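Local coordinates for 6b protein (Agrobacterium vitis, PDB 3AQ2) that probably acts as a toxin that disturbs plant cell proliferation, using an ADP-ribosylation fold and apparently acting on the host miRNA machinery, at residues 85-88 against 92-95; 114-119 against 163-168; 10-15 against 31-36; 25-30 against 63-68. All blocks are in the same frame, centred on the assembly; numbering follows the deposited sequence.

Interaction 1: residues 85-88 against 92-95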
loop_
_atom_site.group_PDB
_atom_site.type_symbol
_atom_site.label_atom_id
_atom_site.label_comp_id
_atom_site.label_asym_id
_atom_site.label_seq_id
_atom_site.Cartn_x
_atom_site.Cartn_y
_atom_site.Cartn_z
ATOM N N PRO A 85 -5.196 -1.519 -5.474
ATOM C CA PRO A 85 -6.503 -0.909 -5.745
ATOM C C PRO A 85 -6.522 0.588 -5.459
ATOM O O PRO A 85 -5.744 1.079 -4.634
ATOM C CB PRO A 85 -7.420 -1.598 -4.734
ATOM C CG PRO A 85 -6.542 -1.838 -3.546
ATOM C CD PRO A 85 -5.121 -2.067 -4.102
ATOM N N SER A 86 -7.411 1.308 -6.135
ATOM C CA SER A 86 -7.774 2.635 -5.657
ATOM C C SER A 86 -8.656 2.460 -4.418
ATOM O O SER A 86 -9.358 1.442 -4.267
ATOM C CB SER A 86 -8.533 3.422 -6.727
ATOM O OG SER A 86 -9.734 2.741 -7.055
ATOM N N ASN A 87 -8.598 3.440 -3.522
ATOM C CA ASN A 87 -9.495 3.480 -2.364
ATOM C C ASN A 87 -10.103 4.870 -2.179
ATOM O O ASN A 87 -10.572 5.226 -1.096
ATOM C CB ASN A 87 -8.786 3.003 -1.087
ATOM C CG ASN A 87 -7.511 3.757 -0.811
ATOM O OD1 ASN A 87 -7.240 4.792 -1.435
ATOM N ND2 ASN A 87 -6.713 3.250 0.142
ATOM N N SER A 88 -10.078 5.652 -3.256
ATOM C CA SER A 88 -10.603 7.002 -3.267
ATOM C C SER A 88 -10.942 7.328 -4.726
ATOM O O SER A 88 -10.409 6.682 -5.634
ATOM C CB SER A 88 -9.528 7.952 -2.714
ATOM O OG SER A 88 -10.111 9.058 -2.049
ATOM N N GLY A 92 -7.354 7.383 -6.903
ATOM C CA GLY A 92 -6.426 7.616 -5.804
ATOM C C GLY A 92 -6.197 6.374 -4.982
ATOM O O GLY A 92 -7.135 5.625 -4.704
ATOM N N THR A 93 -4.948 6.164 -4.575
ATOM C CA THR A 93 -4.639 5.148 -3.574
ATOM C C THR A 93 -3.959 5.810 -2.382
ATOM O O THR A 93 -2.868 6.387 -2.515
ATOM C CB THR A 93 -3.720 4.040 -4.126
ATOM O OG1 THR A 93 -4.325 3.451 -5.289
ATOM C CG2 THR A 93 -3.484 2.961 -3.049
ATOM N N VAL A 94 -4.618 5.718 -1.230
ATOM C CA VAL A 94 -4.119 6.295 0.005
ATOM C C VAL A 94 -3.462 5.200 0.847
ATOM O O VAL A 94 -4.068 4.144 1.121
ATOM C CB VAL A 94 -5.257 6.994 0.804
ATOM C CG1 VAL A 94 -4.775 7.463 2.166
ATOM C CG2 VAL A 94 -5.844 8.160 0.009
ATOM N N ALA A 95 -2.213 5.455 1.237
ATOM C CA ALA A 95 -1.456 4.553 2.098
ATOM C C ALA A 95 -1.046 5.289 3.365
ATOM O O ALA A 95 -0.968 6.509 3.375
ATOM C CB ALA A 95 -0.232 4.013 1.358
#

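Interaction 2: residues 114-119 against 163-168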
loop_
_atom_site.group_PDB
_atom_site.type_symbol
_atom_site.label_atom_id
_atom_site.label_comp_id
_atom_site.label_asym_id
_atom_site.label_seq_id
_atom_site.Cartn_x
_atom_site.Cartn_y
_atom_site.Cartn_z
ATOM N N GLN A 114 -12.527 9.369 6.904
ATOM C CA GLN A 114 -12.267 10.802 6.862
ATOM C C GLN A 114 -11.187 11.147 5.826
ATOM O O GLN A 114 -11.158 12.268 5.312
ATOM C CB GLN A 114 -11.892 11.327 8.254
ATOM C CG GLN A 114 -12.158 12.846 8.480
ATOM C CD GLN A 114 -13.606 13.287 8.210
ATOM O OE1 GLN A 114 -14.530 12.468 8.146
ATOM N NE2 GLN A 114 -13.800 14.600 8.044
ATOM N N SER A 115 -10.337 10.167 5.509
ATOM C CA SER A 115 -9.173 10.357 4.640
ATOM C C SER A 115 -9.438 10.094 3.159
ATOM O O SER A 115 -8.724 10.613 2.294
ATOM C CB SER A 115 -8.024 9.449 5.091
ATOM O OG SER A 115 -7.593 9.747 6.408
ATOM N N CYS A 116 -10.453 9.281 2.879
ATOM C CA CYS A 116 -10.690 8.756 1.536
ATOM C C CYS A 116 -12.136 8.926 1.146
ATOM O O CYS A 116 -13.007 8.635 1.944
ATOM C CB CYS A 116 -10.386 7.258 1.535
ATOM S SG CYS A 116 -8.715 6.827 2.013
ATOM N N GLY A 117 -12.391 9.336 -0.094
ATOM C CA GLY A 117 -13.761 9.457 -0.595
ATOM C C GLY A 117 -14.321 8.151 -1.133
ATOM O O GLY A 117 -13.717 7.071 -0.972
ATOM N N GLN A 118 -15.487 8.250 -1.765
ATOM C CA GLN A 118 -16.145 7.076 -2.328
ATOM C C GLN A 118 -15.983 7.080 -3.839
ATOM O O GLN A 118 -15.845 8.145 -4.461
ATOM C CB GLN A 118 -17.631 7.069 -1.953
ATOM C CG GLN A 118 -17.890 7.179 -0.451
ATOM C CD GLN A 118 -19.264 6.643 -0.053
ATOM O OE1 GLN A 118 -19.741 5.670 -0.620
ATOM N NE2 GLN A 118 -19.878 7.263 0.937
ATOM N N GLY A 119 -16.021 5.887 -4.431
ATOM C CA GLY A 119 -15.930 5.743 -5.882
ATOM C C GLY A 119 -14.792 4.855 -6.346
ATOM O O GLY A 119 -14.773 4.419 -7.498
ATOM N N GLY A 163 -5.622 10.743 -7.241
ATOM C CA GLY A 163 -6.796 11.077 -6.426
ATOM C C GLY A 163 -7.042 12.563 -6.157
ATOM O O GLY A 163 -7.884 12.898 -5.320
ATOM N N ASN A 164 -6.318 13.455 -6.833
ATOM C CA ASN A 164 -6.564 14.911 -6.680
ATOM C C ASN A 164 -6.331 15.472 -5.255
ATOM O O ASN A 164 -6.865 16.528 -4.885
ATOM C CB ASN A 164 -7.986 15.288 -7.143
ATOM C CG ASN A 164 -8.213 15.096 -8.640
ATOM O OD1 ASN A 164 -7.300 15.232 -9.459
ATOM N ND2 ASN A 164 -9.459 14.801 -9.001
ATOM N N TYR A 165 -5.543 14.758 -4.463
ATOM C CA TYR A 165 -5.070 15.238 -3.172
ATOM C C TYR A 165 -4.045 16.344 -3.350
ATOM O O TYR A 165 -3.424 16.462 -4.413
ATOM C CB TYR A 165 -4.415 14.082 -2.410
ATOM C CG TYR A 165 -5.421 13.107 -1.860
ATOM C CD1 TYR A 165 -5.894 12.048 -2.635
ATOM C CD2 TYR A 165 -5.916 13.258 -0.562
ATOM C CE1 TYR A 165 -6.831 11.156 -2.129
ATOM C CE2 TYR A 165 -6.851 12.370 -0.046
ATOM C CZ TYR A 165 -7.305 11.327 -0.836
ATOM O OH TYR A 165 -8.235 10.462 -0.319
ATOM N N VAL A 166 -3.881 17.144 -2.300
ATOM C CA VAL A 166 -2.872 18.196 -2.254
ATOM C C VAL A 166 -1.753 17.776 -1.294
ATOM O O VAL A 166 -2.024 17.189 -0.243
ATOM C CB VAL A 166 -3.508 19.528 -1.790
ATOM C CG1 VAL A 166 -2.468 20.617 -1.672
ATOM C CG2 VAL A 166 -4.620 19.942 -2.758
ATOM N N GLU A 167 -0.505 18.064 -1.661
ATOM C CA GLU A 167 0.639 17.709 -0.819
ATOM C C GLU A 167 0.661 18.508 0.487
ATOM O O GLU A 167 0.289 19.684 0.509
ATOM C CB GLU A 167 1.954 17.884 -1.590
ATOM C CG GLU A 167 3.194 17.362 -0.866
ATOM C CD GLU A 167 4.415 17.250 -1.772
ATOM O OE1 GLU A 167 4.382 17.769 -2.913
ATOM O OE2 GLU A 167 5.422 16.648 -1.334
ATOM N N GLU A 168 1.094 17.852 1.565
ATOM C CA GLU A 168 1.293 18.487 2.867
ATOM C C GLU A 168 2.119 19.749 2.685
ATOM O O GLU A 168 3.105 19.752 1.940
ATOM C CB GLU A 168 2.019 17.524 3.818
ATOM C CG GLU A 168 1.877 17.840 5.309
ATOM C CD GLU A 168 2.479 16.761 6.204
ATOM O OE1 GLU A 168 3.570 16.251 5.863
ATOM O OE2 GLU A 168 1.863 16.419 7.249
#

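Interaction 3: residues 10-15 against 31-36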
loop_
_atom_site.group_PDB
_atom_site.type_symbol
_atom_site.label_atom_id
_atom_site.label_comp_id
_atom_site.label_asym_id
_atom_site.label_seq_id
_atom_site.Cartn_x
_atom_site.Cartn_y
_atom_site.Cartn_z
ATOM N N GLN A 10 8.287 -13.186 -4.737
ATOM C CA GLN A 10 7.109 -13.899 -4.263
ATOM C C GLN A 10 6.535 -13.102 -3.091
ATOM O O GLN A 10 7.203 -12.943 -2.066
ATOM C CB GLN A 10 7.490 -15.326 -3.838
ATOM C CG GLN A 10 8.156 -16.148 -4.955
ATOM C CD GLN A 10 8.604 -17.551 -4.530
ATOM O OE1 GLN A 10 8.302 -18.016 -3.424
ATOM N NE2 GLN A 10 9.324 -18.229 -5.419
ATOM N N VAL A 11 5.322 -12.574 -3.256
ATOM C CA VAL A 11 4.664 -11.830 -2.166
ATOM C C VAL A 11 4.687 -12.658 -0.875
ATOM O O VAL A 11 4.484 -13.884 -0.910
ATOM C CB VAL A 11 3.212 -11.422 -2.538
ATOM C CG1 VAL A 11 2.278 -12.647 -2.595
ATOM C CG2 VAL A 11 2.682 -10.374 -1.572
ATOM N N ARG A 12 4.961 -11.998 0.249
ATOM C CA ARG A 12 4.958 -12.699 1.533
ATOM C C ARG A 12 3.521 -12.710 2.037
ATOM O O ARG A 12 2.965 -11.660 2.378
ATOM C CB ARG A 12 5.853 -12.022 2.575
ATOM C CG ARG A 12 7.384 -12.030 2.372
ATOM C CD ARG A 12 7.929 -12.901 1.273
ATOM N NE ARG A 12 9.394 -12.924 1.343
ATOM C CZ ARG A 12 10.194 -13.188 0.312
ATOM N NH1 ARG A 12 9.687 -13.452 -0.891
ATOM N NH2 ARG A 12 11.513 -13.175 0.484
ATOM N N ASP A 13 2.917 -13.898 2.067
ATOM C CA ASP A 13 1.556 -14.018 2.574
ATOM C C ASP A 13 1.616 -14.243 4.083
ATOM O O ASP A 13 1.932 -15.348 4.547
ATOM C CB ASP A 13 0.820 -15.158 1.870
ATOM C CG ASP A 13 -0.647 -15.266 2.277
ATOM O OD1 ASP A 13 -1.110 -14.522 3.171
ATOM O OD2 ASP A 13 -1.346 -16.131 1.690
ATOM N N LEU A 14 1.344 -13.177 4.838
ATOM C CA LEU A 14 1.483 -13.206 6.291
ATOM C C LEU A 14 0.125 -13.321 6.993
ATOM O O LEU A 14 0.024 -13.061 8.197
ATOM C CB LEU A 14 2.238 -11.959 6.787
ATOM C CG LEU A 14 3.600 -11.740 6.123
ATOM C CD1 LEU A 14 4.261 -10.452 6.636
ATOM C CD2 LEU A 14 4.508 -12.956 6.323
ATOM N N ARG A 15 -0.909 -13.735 6.253
ATOM C CA ARG A 15 -2.267 -13.800 6.821
ATOM C C ARG A 15 -2.428 -14.766 8.000
ATOM O O ARG A 15 -3.373 -14.625 8.774
ATOM C CB ARG A 15 -3.313 -14.112 5.744
ATOM C CG ARG A 15 -3.592 -12.953 4.807
ATOM C CD ARG A 15 -4.576 -13.359 3.727
ATOM N NE ARG A 15 -3.965 -14.279 2.771
ATOM C CZ ARG A 15 -4.610 -14.841 1.751
ATOM N NH1 ARG A 15 -5.899 -14.589 1.557
ATOM N NH2 ARG A 15 -3.970 -15.662 0.932
ATOM N N ARG A 31 10.659 -6.607 3.873
ATOM C CA ARG A 31 11.147 -5.350 3.319
ATOM C C ARG A 31 12.619 -5.469 2.941
ATOM O O ARG A 31 13.026 -5.073 1.839
ATOM C CB ARG A 31 10.963 -4.213 4.328
ATOM C CG ARG A 31 11.159 -2.855 3.710
ATOM C CD ARG A 31 11.687 -1.834 4.679
ATOM N NE ARG A 31 12.604 -0.941 3.974
ATOM C CZ ARG A 31 13.922 -1.111 3.904
ATOM N NH1 ARG A 31 14.506 -2.132 4.516
ATOM N NH2 ARG A 31 14.662 -0.248 3.219
ATOM N N THR A 32 13.414 -6.020 3.852
ATOM C CA THR A 32 14.844 -6.209 3.601
ATOM C C THR A 32 15.084 -7.120 2.389
ATOM O O THR A 32 15.947 -6.815 1.554
ATOM C CB THR A 32 15.579 -6.763 4.842
ATOM O OG1 THR A 32 15.406 -5.852 5.936
ATOM C CG2 THR A 32 17.073 -6.932 4.558
ATOM N N ASP A 33 14.329 -8.219 2.302
ATOM C CA ASP A 33 14.487 -9.201 1.207
ATOM C C ASP A 33 14.097 -8.608 -0.142
ATOM O O ASP A 33 14.706 -8.920 -1.174
ATOM C CB ASP A 33 13.644 -10.453 1.449
ATOM C CG ASP A 33 14.169 -11.318 2.592
ATOM O OD1 ASP A 33 15.287 -11.073 3.110
ATOM O OD2 ASP A 33 13.449 -12.262 2.966
ATOM N N PHE A 34 13.057 -7.778 -0.126
ATOM C CA PHE A 34 12.598 -7.053 -1.311
ATOM C C PHE A 34 13.694 -6.104 -1.826
ATOM O O PHE A 34 14.073 -6.154 -2.998
ATOM C CB PHE A 34 11.327 -6.281 -0.940
ATOM C CG PHE A 34 10.625 -5.640 -2.100
ATOM C CD1 PHE A 34 9.579 -6.298 -2.736
ATOM C CD2 PHE A 34 10.967 -4.365 -2.528
ATOM C CE1 PHE A 34 8.894 -5.701 -3.786
ATOM C CE2 PHE A 34 10.295 -3.756 -3.592
ATOM C CZ PHE A 34 9.250 -4.432 -4.228
ATOM N N ARG A 35 14.215 -5.261 -0.930
ATOM C CA ARG A 35 15.285 -4.318 -1.253
ATOM C C ARG A 35 16.542 -5.041 -1.736
ATOM O O ARG A 35 17.171 -4.611 -2.712
ATOM C CB ARG A 35 15.605 -3.414 -0.045
ATOM C CG ARG A 35 16.974 -2.698 -0.116
ATOM C CD ARG A 35 16.968 -1.468 -1.033
ATOM N NE ARG A 35 18.233 -1.260 -1.745
ATOM C CZ ARG A 35 19.347 -0.759 -1.215
ATOM N NH1 ARG A 35 19.397 -0.400 0.066
ATOM N NH2 ARG A 35 20.430 -0.620 -1.972
ATOM N N SER A 36 16.891 -6.137 -1.064
ATOM C CA SER A 36 18.116 -6.880 -1.368
ATOM C C SER A 36 18.107 -7.421 -2.797
ATOM O O SER A 36 19.126 -7.366 -3.498
ATOM C CB SER A 36 18.330 -8.024 -0.371
ATOM O OG SER A 36 18.584 -7.529 0.938
HETATM O O HOH W 1 10.793 -12.328 3.817
#

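Interaction 4: residues 25-30 against 63-68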
loop_
_atom_site.group_PDB
_atom_site.type_symbol
_atom_site.label_atom_id
_atom_site.label_comp_id
_atom_site.label_asym_id
_atom_site.label_seq_id
_atom_site.Cartn_x
_atom_site.Cartn_y
_atom_site.Cartn_z
ATOM N N GLN A 25 8.158 -8.562 12.864
ATOM C CA GLN A 25 9.434 -9.173 12.486
ATOM C C GLN A 25 9.392 -9.683 11.040
ATOM O O GLN A 25 10.333 -9.457 10.273
ATOM C CB GLN A 25 9.786 -10.303 13.454
ATOM C CG GLN A 25 10.038 -9.825 14.891
ATOM C CD GLN A 25 9.964 -10.950 15.926
ATOM O OE1 GLN A 25 9.909 -12.134 15.580
ATOM N NE2 GLN A 25 9.978 -10.580 17.204
ATOM N N HIS A 26 8.298 -10.351 10.668
ATOM C CA HIS A 26 8.135 -10.831 9.281
ATOM C C HIS A 26 8.085 -9.683 8.275
ATOM O O HIS A 26 8.627 -9.794 7.171
ATOM C CB HIS A 26 6.883 -11.704 9.133
ATOM C CG HIS A 26 7.059 -13.104 9.630
ATOM N ND1 HIS A 26 7.375 -14.158 8.798
ATOM C CD2 HIS A 26 6.970 -13.624 10.878
ATOM C CE1 HIS A 26 7.468 -15.267 9.512
ATOM N NE2 HIS A 26 7.229 -14.970 10.778
ATOM N N LEU A 27 7.415 -8.592 8.640
ATOM C CA LEU A 27 7.340 -7.417 7.761
ATOM C C LEU A 27 8.724 -6.797 7.573
ATOM O O LEU A 27 9.087 -6.421 6.461
ATOM C CB LEU A 27 6.342 -6.398 8.296
ATOM C CG LEU A 27 4.872 -6.786 8.143
ATOM C CD1 LEU A 27 3.981 -5.849 8.978
ATOM C CD2 LEU A 27 4.455 -6.711 6.670
ATOM N N ARG A 28 9.486 -6.710 8.662
ATOM C CA ARG A 28 10.853 -6.172 8.611
ATOM C C ARG A 28 11.707 -6.972 7.632
ATOM O O ARG A 28 12.394 -6.391 6.783
ATOM C CB ARG A 28 11.490 -6.177 10.008
ATOM C CG ARG A 28 12.865 -5.528 10.063
ATOM C CD ARG A 28 13.370 -5.425 11.501
ATOM N NE ARG A 28 14.678 -4.767 11.557
ATOM C CZ ARG A 28 15.357 -4.506 12.675
ATOM N NH1 ARG A 28 14.864 -4.838 13.866
ATOM N NH2 ARG A 28 16.543 -3.907 12.600
ATOM N N GLN A 29 11.632 -8.295 7.741
ATOM C CA GLN A 29 12.419 -9.195 6.900
ATOM C C GLN A 29 11.957 -9.137 5.447
ATOM O O GLN A 29 12.783 -9.215 4.534
ATOM C CB GLN A 29 12.348 -10.637 7.403
ATOM C CG GLN A 29 13.406 -11.556 6.776
ATOM C CD GLN A 29 14.826 -11.069 7.031
ATOM O OE1 GLN A 29 15.183 -10.742 8.161
ATOM N NE2 GLN A 29 15.645 -11.017 5.974
ATOM N N ALA A 30 10.646 -9.025 5.237
ATOM C CA ALA A 30 10.107 -8.962 3.873
ATOM C C ALA A 30 10.640 -7.727 3.159
ATOM O O ALA A 30 11.037 -7.790 1.988
ATOM C CB ALA A 30 8.584 -8.956 3.896
ATOM N N GLN A 63 13.043 3.090 2.053
ATOM C CA GLN A 63 12.132 3.706 2.998
ATOM C C GLN A 63 11.384 2.592 3.694
ATOM O O GLN A 63 11.499 1.433 3.299
ATOM C CB GLN A 63 11.170 4.679 2.300
ATOM C CG GLN A 63 10.174 4.024 1.344
ATOM C CD GLN A 63 9.284 5.028 0.627
ATOM O OE1 GLN A 63 9.176 5.003 -0.608
ATOM N NE2 GLN A 63 8.649 5.919 1.388
ATOM N N ARG A 64 10.649 2.944 4.741
ATOM C CA ARG A 64 9.870 1.967 5.485
ATOM C C ARG A 64 8.639 1.572 4.682
ATOM O O ARG A 64 8.203 2.303 3.786
ATOM C CB ARG A 64 9.459 2.539 6.843
ATOM C CG ARG A 64 10.642 2.871 7.727
ATOM C CD ARG A 64 10.211 3.500 9.039
ATOM N NE ARG A 64 9.515 4.767 8.828
ATOM C CZ ARG A 64 9.119 5.577 9.806
ATOM N NH1 ARG A 64 9.358 5.267 11.077
ATOM N NH2 ARG A 64 8.491 6.704 9.508
ATOM N N LEU A 65 8.080 0.418 5.021
ATOM C CA LEU A 65 6.808 -0.003 4.460
ATOM C C LEU A 65 5.689 0.956 4.845
ATOM O O LEU A 65 5.688 1.535 5.948
ATOM C CB LEU A 65 6.449 -1.401 4.961
ATOM C CG LEU A 65 7.383 -2.551 4.582
ATOM C CD1 LEU A 65 6.944 -3.816 5.300
ATOM C CD2 LEU A 65 7.404 -2.776 3.061
ATOM N N THR A 66 4.738 1.116 3.936
ATOM C CA THR A 66 3.443 1.727 4.271
ATOM C C THR A 66 2.331 0.745 3.914
ATOM O O THR A 66 2.579 -0.278 3.250
ATOM C CB THR A 66 3.235 3.105 3.605
ATOM O OG1 THR A 66 3.423 2.994 2.189
ATOM C CG2 THR A 66 4.236 4.132 4.181
ATOM N N TYR A 67 1.115 1.062 4.340
ATOM C CA TYR A 67 0.021 0.086 4.336
ATOM C C TYR A 67 -1.192 0.593 3.586
ATOM O O TYR A 67 -1.606 1.746 3.762
ATOM C CB TYR A 67 -0.332 -0.311 5.786
ATOM C CG TYR A 67 0.897 -0.838 6.497
ATOM C CD1 TYR A 67 1.715 0.003 7.254
ATOM C CD2 TYR A 67 1.270 -2.172 6.361
ATOM C CE1 TYR A 67 2.872 -0.491 7.869
ATOM C CE2 TYR A 67 2.418 -2.668 6.970
ATOM C CZ TYR A 67 3.212 -1.828 7.714
ATOM O OH TYR A 67 4.343 -2.327 8.330
ATOM N N VAL A 68 -1.740 -0.267 2.732
ATOM C CA VAL A 68 -3.011 0.015 2.062
ATOM C C VAL A 68 -4.004 -1.000 2.622
ATOM O O VAL A 68 -3.862 -2.201 2.421
ATOM C CB VAL A 68 -2.919 -0.071 0.515
ATOM C CG1 VAL A 68 -4.291 0.111 -0.110
ATOM C CG2 VAL A 68 -1.945 0.990 -0.015
#

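Interaction 1: residues 85-88 against 92-95
N87 meets the backbone of V94 with both ends of its side-chain amide. V94 N donates to N87 OD1 at 2.8 Å. That bond is nearly straight (163°) and uses an in-plane lone pair of OD1. N87 ND2 donates in return to V94 O at 3.0 Å, with the oxygen in the plane of the amide. N87 CG lies between its own backbone N and carbonyl carbon (chi1 54°), and this swings the amide across to strand 93-96.

The backbone of N87 adds a third bond, from N87 N to G92 O at 2.9 Å. S88 N leans on the same oxygen, but weakly. N87 and S88 both face G92, as in a classic beta bulge, though the bonds of S88 with G92 are weak. T93 OG1 donates to P85 O at 2.8 Å, coming from above the carbonyl plane and not along a lone pair. T93 CG2 also rests against P85 O, at 3.3 Å.

Further out, Y124 OH also bonds N87 ND2. S86 OG is held by D191 OD1 and F121 N. V68 of strand 66-70 packs on N87 and T93. Backbone bonds of T93 with R161 and A95 with Y159 tie strand 93-96 to strand 154-161.

The amide of N87 thus stands in for a neighbouring strand beside V94. Its paired bonds fix which end is oxygen and which is nitrogen, and they satisfy two buried backbone groups of V94.

Interaction 2: residues 114-119 against 163-168
The Y165 ring meets S115 edge-on. S115 O lies in the ring plane, beside the hydroxyl, and nothing of 114-119 is stacked on a ring face. The ring's other neighbours come from elsewhere in the chain: its side chain touches V94, A160 and I146, residues of strands 93-96, 154-161 and 143-151.

One bond carries the contact. Y165 OH donates to S115 O at 2.7 Å, in the carbonyl plane and on a lone pair, with a C=O...donor angle of 140°. Y165 CG stands anti to its own carbonyl carbon (chi1 -74°), and the ring extends from the loop toward the end of helix 105-115. C116 CA lies 3.5 Å from Y165 OH, so the hydroxyl sits just where the chain leaves the helix.

S115 is the last helical residue, and C116 is the first to leave helical geometry. S115 OG bonds I111 O and R147 NH1. S88 OG bonds both Y165 OH and G117 N, joining the two sides through a third loop.

A carbonyl at the C-terminal end of a helix has run out of helical N-H partners. The tyrosine hydroxyl supplies a donor for S115 O, and the partial negative charge of that helix end would probably strengthen the bond.

Interaction 3: residues 10-15 against 31-36
D33 OD2 is gripped by R12 directly and through a water. R12 NH2 donates to D33 OD2 at 3.3 Å, a rather long salt bridge with an N-H...O angle of 159°. The water donates to D33 OD2 at 2.8 Å and accepts from R12 NE at 2.9 Å. Both partners lie at the edge of the guanidinium, near its plane. R12 NH2 reaches OD2 on its anti side, and the guanidinium and carboxylate planes are turned 65° apart.

The R12 chain is sharply bent, with chi2 near eclipsed at -10°, which folds the guanidinium back. R12 NH1 can then donate to Q10 O at 2.8 Å, and this second bond holds the group's rotation. The other carboxylate oxygen, D33 OD1, accepts from Q29 NE2, one turn earlier in helix 20-38.

Beyond R12, R15 grips D13 side-on: R15 NE bonds D13 OD1 at 2.9 Å and R15 NH2 bonds D13 OD2 at 2.8 Å. R15 N also donates to D13 OD1, closing an Asx turn.

The R12-D33 bridge ties strand 12-13 to helix 20-38 at the surface. With its long direct bond and its water, it probably contributes modestly, as a partly hydrated ion pair.

Interaction 4: residues 25-30 against 63-68
L27 makes the apolar contacts from the helix side. L27 CB lies 4.0 Å from L65 CD1, and L27 CD2 approaches the same methyl at 4.1 Å. The two leucine side chains cross at a slant, and one methyl of L65 fits against the base and one branch of L27. The other branch serves the tyrosine: L27 CD1 comes within 4.1 Å of Y67 CE2, oblique to the ring. L27 and Y67 reach toward each other from opposite directions. L27 CG stands anti to its own carbonyl carbon (chi1 -73°), and its two methyls are divided between these partners.

The contact packs helix 20-38 onto the mixed sheet of strands 12-13, 199-202, 133-137 and 66-70, part of the ADP-ribosylation fold. L27 also touches L14, W101 and A136, and Y67 too lies on A136. T66 and V68 bond the backbone of strand 133-137, at I137 and L135, while Y67 bonds T96.

A second kind of contact sets carbon against oxygen. L65 CD1 rests 3.6 Å from L27 O, against the backbone of the helix. L27 CD1 stands 3.6 Å from Y67 OH, where a methyl meets the hydroxyl end of the tyrosine. All three residues are buried.

The four contacts form two touching pairs on opposite sides of the chain's centre. Interactions 1 and 2 have centres about 8 Å apart. They meet at S88 and in packing beside it, where V94 CG2 lies 3.3 Å from Y165 OH and N87 O lies 3.3 Å from C116 CB. Interactions 3 and 4 are also about 8 Å apart at their centres. Both use helix 20-38, and R31 NE reaches Q63 O at 2.7 Å, while L14 CD1 packs 3.7 Å from L27 CD2. Strand 66-70 bridges the pairs: A95 CB lies 3.7 Å from V68 CG2, although the centres of interactions 1 and 4 are about 18 Å apart. Interactions 2 and 3 do not touch, their nearest atoms being about 20 Å apart.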